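Local coordinates for protein geranyltranstransferase (Campylobacter jejuni, PDB 3NPK) that probably condenses geranyl diphosphate with isopentenyl diphosphate to give farnesyl diphosphate and pyrophosphate, as a member of the polyprenyl synthetase family, at residues E7-H12 with G39-A44; L46-V51 with E57-A62. One frame throughout, in Å; residues are numbered along the deposited sequence.

Contact 1: residues E7-H12 with G39-A44. With PPV (pyrophosphate), chain C.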
ATOM      1  N   GLU A   7      25.096  -2.098  -9.086  1.00 17.28           N
ATOM      2  CA  GLU A   7      24.868  -1.439 -10.365  1.00 18.65           C
ATOM      3  C   GLU A   7      23.700  -2.073 -11.120  1.00 16.36           C
ATOM      4  O   GLU A   7      22.906  -1.377 -11.755  1.00 16.28           O
ATOM      5  CB  GLU A   7      26.142  -1.437 -11.212  1.00 23.37           C
ATOM      6  CG  GLU A   7      27.232  -0.554 -10.620  1.00 28.95           C
ATOM      7  CD  GLU A   7      26.717   0.835 -10.225  1.00 34.55           C
ATOM      8  OE1 GLU A   7      26.018   1.483 -11.043  1.00 37.50           O
ATOM      9  OE2 GLU A   7      27.013   1.279  -9.092  1.00 36.20           O
ATOM     10  N   LEU A   8      23.583  -3.397 -11.021  1.00 15.13           N
ATOM     11  CA  LEU A   8      22.476  -4.101 -11.643  1.00 15.18           C
ATOM     12  C   LEU A   8      21.153  -3.550 -11.135  1.00 14.24           C
ATOM     13  O   LEU A   8      20.247  -3.254 -11.918  1.00 15.31           O
ATOM     14  CB  LEU A   8      22.565  -5.596 -11.351  1.00 16.46           C
ATOM     15  CG  LEU A   8      21.496  -6.476 -11.995  1.00 18.26           C
ATOM     16  CD1 LEU A   8      21.726  -6.597 -13.489  1.00 20.12           C
ATOM     17  CD2 LEU A   8      21.492  -7.856 -11.350  1.00 18.13           C
ATOM     18  N   PHE A   9      21.026  -3.417  -9.816  1.00 12.18           N
ATOM     19  CA  PHE A   9      19.786  -2.874  -9.257  1.00 11.15           C
ATOM     20  C   PHE A   9      19.527  -1.388  -9.614  1.00 11.30           C
ATOM     21  O   PHE A   9      18.401  -1.004  -9.955  1.00 11.59           O
ATOM     22  CB  PHE A   9      19.695  -3.045  -7.742  1.00 11.72           C
ATOM     23  CG  PHE A   9      18.399  -2.546  -7.209  1.00 11.06           C
ATOM     24  CD1 PHE A   9      17.221  -3.224  -7.520  1.00 12.38           C
ATOM     25  CD2 PHE A   9      18.321  -1.339  -6.517  1.00 12.35           C
ATOM     26  CE1 PHE A   9      15.987  -2.749  -7.104  1.00 11.19           C
ATOM     27  CE2 PHE A   9      17.089  -0.856  -6.087  1.00 11.53           C
ATOM     28  CZ  PHE A   9      15.918  -1.565  -6.373  1.00 11.76           C
ATOM     29  N   ILE A  10      20.560  -0.555  -9.546  1.00 12.50           N
ATOM     30  CA  ILE A  10      20.380   0.837  -9.945  1.00 14.08           C
ATOM     31  C   ILE A  10      19.880   0.947 -11.391  1.00 14.16           C
ATOM     32  O   ILE A  10      18.976   1.724 -11.689  1.00 13.66           O
ATOM     33  CB  ILE A  10      21.675   1.633  -9.782  1.00 16.28           C
ATOM     34  CG1 ILE A  10      21.981   1.792  -8.287  1.00 18.30           C
ATOM     35  CG2 ILE A  10      21.542   3.013 -10.449  1.00 16.88           C
ATOM     36  CD1 ILE A  10      23.369   2.298  -7.995  1.00 19.53           C
ATOM     37  N   HIS A  11      20.474   0.168 -12.290  1.00 14.05           N
ATOM     38  CA  HIS A  11      20.057   0.183 -13.683  1.00 15.73           C
ATOM     39  C   HIS A  11      18.591  -0.271 -13.797  1.00 14.87           C
ATOM     40  O   HIS A  11      17.802   0.309 -14.549  1.00 14.80           O
ATOM     41  CB  HIS A  11      20.995  -0.716 -14.490  1.00 18.90           C
ATOM     42  CG  HIS A  11      20.698  -0.753 -15.954  1.00 24.63           C
ATOM     43  ND1 HIS A  11      21.115   0.231 -16.825  1.00 27.81           N
ATOM     44  CD2 HIS A  11      20.048  -1.673 -16.707  1.00 27.26           C
ATOM     45  CE1 HIS A  11      20.723  -0.073 -18.050  1.00 28.20           C
ATOM     46  NE2 HIS A  11      20.073  -1.224 -18.005  1.00 28.31           N
ATOM     47  N   HIS A  12      18.215  -1.283 -13.020  1.00 12.71           N
ATOM     48  CA  HIS A  12      16.840  -1.777 -13.049  1.00 12.17           C
ATOM     49  C   HIS A  12      15.865  -0.706 -12.567  1.00 12.14           C
ATOM     50  O   HIS A  12      14.831  -0.474 -13.188  1.00 12.68           O
ATOM     51  CB  HIS A  12      16.714  -3.042 -12.200  1.00 12.58           C
ATOM     52  CG  HIS A  12      15.399  -3.741 -12.341  1.00 12.63           C
ATOM     53  ND1 HIS A  12      15.087  -4.517 -13.435  1.00 13.06           N
ATOM     54  CD2 HIS A  12      14.312  -3.776 -11.529  1.00 12.34           C
ATOM     55  CE1 HIS A  12      13.875  -5.023 -13.281  1.00 13.45           C
ATOM     56  NE2 HIS A  12      13.378  -4.582 -12.138  1.00 12.62           N
ATOM     57  N   GLY A  39      19.876   6.641  -1.986  1.00 20.07           N
ATOM     58  CA  GLY A  39      19.479   5.429  -1.306  1.00 19.80           C
ATOM     59  C   GLY A  39      20.585   4.413  -1.476  1.00 19.58           C
ATOM     60  O   GLY A  39      21.060   4.171  -2.589  1.00 21.25           O
ATOM     61  N   LYS A  40      21.003   3.814  -0.370  1.00 19.10           N
ATOM     62  CA  LYS A  40      22.043   2.794  -0.415  1.00 18.92           C
ATOM     63  C   LYS A  40      21.520   1.452  -0.939  1.00 17.14           C
ATOM     64  O   LYS A  40      22.309   0.558  -1.263  1.00 17.75           O
ATOM     65  CB  LYS A  40      22.679   2.629   0.968  1.00 20.92           C
ATOM     66  CG  LYS A  40      23.382   3.891   1.467  1.00 23.32           C
ATOM     67  CD  LYS A  40      23.884   3.740   2.910  1.00 25.38           C
ATOM     68  CE  LYS A  40      22.744   3.783   3.929  1.00 26.42           C
ATOM     69  NZ  LYS A  40      21.969   5.062   3.865  1.00 26.52           N
ATOM     70  N   HIS A  41      20.195   1.339  -1.037  1.00 14.92           N
ATOM     71  CA  HIS A  41      19.522   0.106  -1.484  1.00 13.39           C
ATOM     72  C   HIS A  41      19.912  -1.108  -0.676  1.00 13.48           C
ATOM     73  O   HIS A  41      19.985  -2.213  -1.216  1.00 13.67           O
ATOM     74  CB  HIS A  41      19.782  -0.202  -2.956  1.00 14.78           C
ATOM     75  CG  HIS A  41      19.443   0.919  -3.876  1.00 15.13           C
ATOM     76  ND1 HIS A  41      18.379   1.775  -3.672  1.00 17.29           N
ATOM     77  CD2 HIS A  41      20.035   1.319  -5.022  1.00 14.37           C
ATOM     78  CE1 HIS A  41      18.340   2.662  -4.653  1.00 14.93           C
ATOM     79  NE2 HIS A  41      19.333   2.405  -5.485  1.00 17.51           N
ATOM     80  N   PHE A  42      20.158  -0.905   0.610  1.00 13.66           N
ATOM     81  CA  PHE A  42      20.559  -1.988   1.509  1.00 12.84           C
ATOM     82  C   PHE A  42      19.535  -3.130   1.477  1.00 11.90           C
ATOM     83  O   PHE A  42      19.903  -4.306   1.390  1.00 11.74           O
ATOM     84  CB  PHE A  42      20.724  -1.405   2.928  1.00 13.74           C
ATOM     85  CG  PHE A  42      21.010  -2.421   4.002  1.00 16.24           C
ATOM     86  CD1 PHE A  42      22.222  -3.109   4.037  1.00 16.81           C
ATOM     87  CD2 PHE A  42      20.088  -2.650   5.014  1.00 17.56           C
ATOM     88  CE1 PHE A  42      22.487  -4.027   5.059  1.00 17.24           C
ATOM     89  CE2 PHE A  42      20.348  -3.562   6.024  1.00 18.78           C
ATOM     90  CZ  PHE A  42      21.541  -4.249   6.048  1.00 18.36           C
ATOM     91  N   ARG A  43      18.250  -2.795   1.534  1.00 11.45           N
ATOM     92  CA  ARG A  43      17.237  -3.844   1.562  1.00 10.78           C
ATOM     93  C   ARG A  43      17.200  -4.627   0.245  1.00 10.77           C
ATOM     94  O   ARG A  43      17.198  -5.872   0.246  1.00 10.67           O
ATOM     95  CB  ARG A  43      15.875  -3.250   1.916  1.00 10.98           C
ATOM     96  CG  ARG A  43      15.877  -2.685   3.333  1.00 11.74           C
ATOM     97  CD  ARG A  43      14.816  -1.625   3.579  1.00 11.78           C
ATOM     98  NE  ARG A  43      14.967  -1.027   4.911  1.00 11.94           N
ATOM     99  CZ  ARG A  43      15.862  -0.089   5.228  1.00 12.85           C
ATOM    100  NH1 ARG A  43      16.689   0.391   4.308  1.00 14.06           N
ATOM    101  NH2 ARG A  43      15.926   0.384   6.476  1.00 13.83           N
ATOM    102  N   ALA A  44      17.161  -3.914  -0.875  1.00 10.59           N
ATOM    103  CA  ALA A  44      17.288  -4.565  -2.183  1.00 10.36           C
ATOM    104  C   ALA A  44      18.512  -5.479  -2.234  1.00 10.37           C
ATOM    105  O   ALA A  44      18.432  -6.618  -2.704  1.00 10.63           O
ATOM    106  CB  ALA A  44      17.379  -3.514  -3.295  1.00 12.55           C
TER
HETATM  107  O11 PPV C 290      17.239   4.907   6.233  1.00 34.36           O
HETATM  108  P1  PPV C 290      18.433   4.394   5.217  1.00 30.95           P
HETATM  109  O21 PPV C 290      19.915   4.526   5.918  1.00 31.94           O
HETATM  110  O31 PPV C 290      18.225   2.991   4.854  1.00 32.36           O
HETATM  111  OPP PPV C 290      18.400   5.445   3.958  1.00 25.85           O
HETATM  112  P2  PPV C 290      18.616   5.156   2.360  1.00 20.72           P
HETATM  113  O12 PPV C 290      18.538   6.678   1.730  1.00 21.31           O
HETATM  114  O22 PPV C 290      17.356   4.330   1.750  1.00 20.20           O
HETATM  115  O32 PPV C 290      19.920   4.534   2.075  1.00 20.76           O
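Phe9 and His41 form a buried edge-to-face aromatic pair, through which the N-terminal helix 5-14 packs against the loop and first turn leading into helix 42-54. The ring centroids lie 4.9 Å apart with the planes at 79°, so the Phe9 ring stands almost upright on the imidazole. The CD2-CE2 edge of Phe9 does the touching, CD2 coming within 3.5 Å of His41 CD2. With CG anti to the backbone nitrogen (chi1 -177°), the Phe9 ring reaches out from its helix to lie against His41 and Ala44. Ala44 CB sits over one face of that ring, 3.8 Å from its centroid and 8° off the normal, a centred CH-pi contact. The imidazole is sandwiched: Phe9 CE2 lies over one face and Gly39 O over the opposite one, while Ile10 CG1 closes in at the edge, 3.8 Å from His41 CD2.

His41 is the N-cap residue of helix 42-54, and the residues around it hold pyrophosphate on the side away from Phe9. The backbone N of Lys40 gives a straight hydrogen bond of 2.8 Å to pyrophosphate O32. The Lys40 chain, bent at chi3 and chi4, curls back so NZ grips the same O32 and also pyrophosphate O21, at 3.0 Å, bridging the two phosphates. Arg43 adds NH1 to pyrophosphate O31, 3.1 Å, at its guanidinium edge; Arg92 adds another hydrogen bond, and His73 also lines the pocket. The Gly39-Lys40 pair with Arg43 three residues on, at a helix start, is typical of the isopentenyl diphosphate site of trans-prenyltransferases, which pyrophosphate probably occupies here.

Contact 2: residues L46-V51 with E57-A62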
ATOM      1  N   LEU A  46      20.275  -6.921   0.211  1.00 10.58           N
ATOM      2  CA  LEU A  46      20.123  -8.121   1.041  1.00 10.63           C
ATOM      3  C   LEU A  46      19.344  -9.192   0.289  1.00 10.05           C
ATOM      4  O   LEU A  46      19.753 -10.355   0.248  1.00 11.33           O
ATOM      5  CB  LEU A  46      19.406  -7.794   2.349  1.00 11.49           C
ATOM      6  CG  LEU A  46      20.206  -6.993   3.379  1.00 12.13           C
ATOM      7  CD1 LEU A  46      19.259  -6.619   4.498  1.00 14.22           C
ATOM      8  CD2 LEU A  46      21.395  -7.800   3.900  1.00 14.21           C
ATOM      9  N   LEU A  47      18.231  -8.800  -0.326  1.00  9.39           N
ATOM     10  CA  LEU A  47      17.399  -9.757  -1.046  1.00  9.77           C
ATOM     11  C   LEU A  47      18.181 -10.355  -2.215  1.00 10.28           C
ATOM     12  O   LEU A  47      18.194 -11.580  -2.414  1.00 10.78           O
ATOM     13  CB  LEU A  47      16.120  -9.079  -1.552  1.00 10.48           C
ATOM     14  CG  LEU A  47      15.174  -9.989  -2.347  1.00 10.88           C
ATOM     15  CD1 LEU A  47      13.725  -9.573  -2.163  1.00 13.39           C
ATOM     16  CD2 LEU A  47      15.504 -10.033  -3.850  1.00 11.45           C
ATOM     17  N   LEU A  48      18.822  -9.497  -3.003  1.00  9.36           N
ATOM     18  CA  LEU A  48      19.510  -9.972  -4.206  1.00 10.67           C
ATOM     19  C   LEU A  48      20.711 -10.843  -3.847  1.00 11.05           C
ATOM     20  O   LEU A  48      21.063 -11.757  -4.597  1.00 11.32           O
ATOM     21  CB  LEU A  48      19.942  -8.793  -5.080  1.00 11.56           C
ATOM     22  CG  LEU A  48      18.779  -7.979  -5.660  1.00 10.39           C
ATOM     23  CD1 LEU A  48      19.303  -6.667  -6.256  1.00 11.97           C
ATOM     24  CD2 LEU A  48      18.018  -8.813  -6.704  1.00 11.40           C
ATOM     25  N   SER A  49      21.334 -10.580  -2.699  1.00  9.95           N
ATOM     26  CA  SER A  49      22.483 -11.377  -2.264  1.00 10.47           C
ATOM     27  C   SER A  49      22.022 -12.797  -1.955  1.00 10.53           C
ATOM     28  O   SER A  49      22.678 -13.780  -2.348  1.00 11.89           O
ATOM     29  CB  SER A  49      23.141 -10.772  -1.016  1.00 11.24           C
ATOM     30  OG  SER A  49      23.752  -9.513  -1.283  1.00 12.34           O
ATOM     31  N   VAL A  50      20.898 -12.917  -1.247  1.00  9.34           N
ATOM     32  CA  VAL A  50      20.348 -14.251  -0.975  1.00 10.29           C
ATOM     33  C   VAL A  50      20.094 -14.998  -2.290  1.00 10.10           C
ATOM     34  O   VAL A  50      20.542 -16.137  -2.463  1.00 11.96           O
ATOM     35  CB  VAL A  50      19.052 -14.194  -0.136  1.00  9.89           C
ATOM     36  CG1 VAL A  50      18.435 -15.601  -0.010  1.00 11.88           C
ATOM     37  CG2 VAL A  50      19.348 -13.602   1.257  1.00 10.62           C
ATOM     38  N   VAL A  51      19.393 -14.360  -3.224  1.00  9.84           N
ATOM     39  CA  VAL A  51      19.082 -15.012  -4.492  1.00 10.90           C
ATOM     40  C   VAL A  51      20.355 -15.386  -5.267  1.00 12.18           C
ATOM     41  O   VAL A  51      20.504 -16.522  -5.736  1.00 13.12           O
ATOM     42  CB  VAL A  51      18.154 -14.141  -5.369  1.00 10.23           C
ATOM     43  CG1 VAL A  51      17.877 -14.838  -6.705  1.00 11.86           C
ATOM     44  CG2 VAL A  51      16.843 -13.866  -4.632  1.00 11.31           C
ATOM     45  N   GLU A  57      20.123 -18.275 -11.089  1.00 17.84           N
ATOM     46  CA  GLU A  57      19.313 -18.302 -12.312  1.00 17.39           C
ATOM     47  C   GLU A  57      18.014 -17.496 -12.184  1.00 16.40           C
ATOM     48  O   GLU A  57      17.310 -17.281 -13.167  1.00 19.44           O
ATOM     49  CB  GLU A  57      18.996 -19.749 -12.731  1.00 19.36           C
ATOM     50  CG  GLU A  57      18.082 -20.490 -11.758  1.00 22.13           C
ATOM     51  CD  GLU A  57      18.824 -21.292 -10.690  1.00 24.83           C
ATOM     52  OE1 GLU A  57      19.948 -20.923 -10.286  1.00 23.90           O
ATOM     53  OE2 GLU A  57      18.262 -22.315 -10.254  1.00 27.52           O
ATOM     54  N   LEU A  58      17.691 -17.074 -10.965  1.00 14.06           N
ATOM     55  CA  LEU A  58      16.514 -16.244 -10.726  1.00 13.10           C
ATOM     56  C   LEU A  58      16.870 -14.792 -10.396  1.00 12.94           C
ATOM     57  O   LEU A  58      15.994 -14.011 -10.039  1.00 12.79           O
ATOM     58  CB  LEU A  58      15.671 -16.826  -9.582  1.00 12.93           C
ATOM     59  CG  LEU A  58      14.935 -18.131  -9.895  1.00 14.82           C
ATOM     60  CD1 LEU A  58      14.275 -18.664  -8.618  1.00 15.01           C
ATOM     61  CD2 LEU A  58      13.906 -17.917 -10.996  1.00 16.95           C
ATOM     62  N   LEU A  59      18.140 -14.419 -10.523  1.00 11.87           N
ATOM     63  CA  LEU A  59      18.557 -13.083 -10.084  1.00 13.10           C
ATOM     64  C   LEU A  59      17.824 -11.967 -10.841  1.00 12.62           C
ATOM     65  O   LEU A  59      17.309 -11.012 -10.244  1.00 13.32           O
ATOM     66  CB  LEU A  59      20.073 -12.920 -10.227  1.00 14.39           C
ATOM     67  CG  LEU A  59      20.565 -11.563  -9.729  1.00 16.44           C
ATOM     68  CD1 LEU A  59      20.378 -11.487  -8.213  1.00 16.88           C
ATOM     69  CD2 LEU A  59      22.015 -11.361 -10.136  1.00 20.09           C
ATOM     70  N   ASN A  60      17.749 -12.079 -12.159  1.00 12.32           N
ATOM     71  CA  ASN A  60      17.083 -11.017 -12.902  1.00 12.44           C
ATOM     72  C   ASN A  60      15.602 -10.889 -12.554  1.00 11.74           C
ATOM     73  O   ASN A  60      15.071  -9.781 -12.411  1.00 12.20           O
ATOM     74  CB  ASN A  60      17.296 -11.228 -14.394  1.00 13.64           C
ATOM     75  CG  ASN A  60      18.732 -10.999 -14.780  1.00 17.38           C
ATOM     76  OD1 ASN A  60      19.197  -9.858 -14.803  1.00 21.20           O
ATOM     77  ND2 ASN A  60      19.457 -12.082 -15.066  1.00 18.24           N
ATOM     78  N   GLN A  61      14.939 -12.024 -12.403  1.00 11.87           N
ATOM     79  CA  GLN A  61      13.525 -12.039 -12.061  1.00 10.66           C
ATOM     80  C   GLN A  61      13.319 -11.432 -10.676  1.00 10.88           C
ATOM     81  O   GLN A  61      12.273 -10.827 -10.405  1.00 11.63           O
ATOM     82  CB  GLN A  61      13.013 -13.481 -12.097  1.00 12.34           C
ATOM     83  CG  GLN A  61      13.036 -14.075 -13.515  1.00 12.23           C
ATOM     84  CD  GLN A  61      14.330 -14.794 -13.884  1.00 14.97           C
ATOM     85  OE1 GLN A  61      15.391 -14.560 -13.311  1.00 15.05           O
ATOM     86  NE2 GLN A  61      14.243 -15.661 -14.881  1.00 16.87           N
ATOM     87  N   ALA A  62      14.325 -11.587  -9.813  1.00  9.88           N
ATOM     88  CA  ALA A  62      14.270 -11.053  -8.452  1.00  9.21           C
ATOM     89  C   ALA A  62      14.368  -9.542  -8.392  1.00  9.09           C
ATOM     90  O   ALA A  62      14.040  -8.956  -7.363  1.00  9.80           O
ATOM     91  CB  ALA A  62      15.373 -11.675  -7.586  1.00 11.03           C
TER
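Val51 and Leu48, one turn apart on helix 42-54, meet Ala62 and Leu59 at the start of helix 59-80 in an antiparallel helical hairpin of the all-alpha polyprenyl synthetase fold. Ala62 CB is the common point of the contact. Leu48 CD2 and Val51 CG2 each approach it to 4.0 Å, and Leu47 CD2 comes almost as near, so a single methyl is touched by three side chains of the neighbouring helix. Leu48 CD2 also touches Leu59 CD1, at 3.9 Å, where the two leucine side chains cross at about a right angle.

Val51 spreads its two methyls over different partners. A chi1 of 179° swings CG1 opposite the backbone nitrogen and lays it against the main chain between Leu58 and Leu59, 3.8 Å from Leu58 C, while CG2 turns to Ala62. That direct approach of a methyl to backbone goes with the shortest CA-CA separation of the two segments, 5.9 Å between Val51 and Leu59, close to where the short connection joins the helices.

The second shell extends the same apolar surface in several directions. Leu48 also rests on Leu63 and Ala66 of the following helix, and Leu59 is met by Leu5 of the N-terminal helix. Leu47 reaches on to Met185 and Ile189 of helix 164-189. The hairpin therefore leans on helices 5-14 and 164-189, at a distance from the bound pyrophosphate, while Ser49, on the far side of helix 42-54, faces helix 269-282 with its hydroxyl bonded to Gln45 O. At its tip the Leu59 side chain lays CD1 3.7 Å from Leu48 O.

Overall arrangement
Contact 1 and contact 2 are successive layers along helix 42-54: residues 39-44 supply the loop before it, the N-cap and its first residues, and residues 46-51 its next turns. Their centres lie 12 Å apart, on the same side of the chain's centre, and they touch directly. Phe9 CB meets Leu48 CD1 at 3.9 Å, and Leu8 CD2 meets Leu59 CD2 at 3.7 Å, so helix 5-14 packs against both arms of the 42-54/59-80 hairpin. Pyrophosphate marks the polar end of this series, bound directly by residues of segment 39-44, whereas the Leu48 side chain of contact 2 is about 14 Å away from it. Contact 2 is hydrophobic packing beyond the ligand pocket.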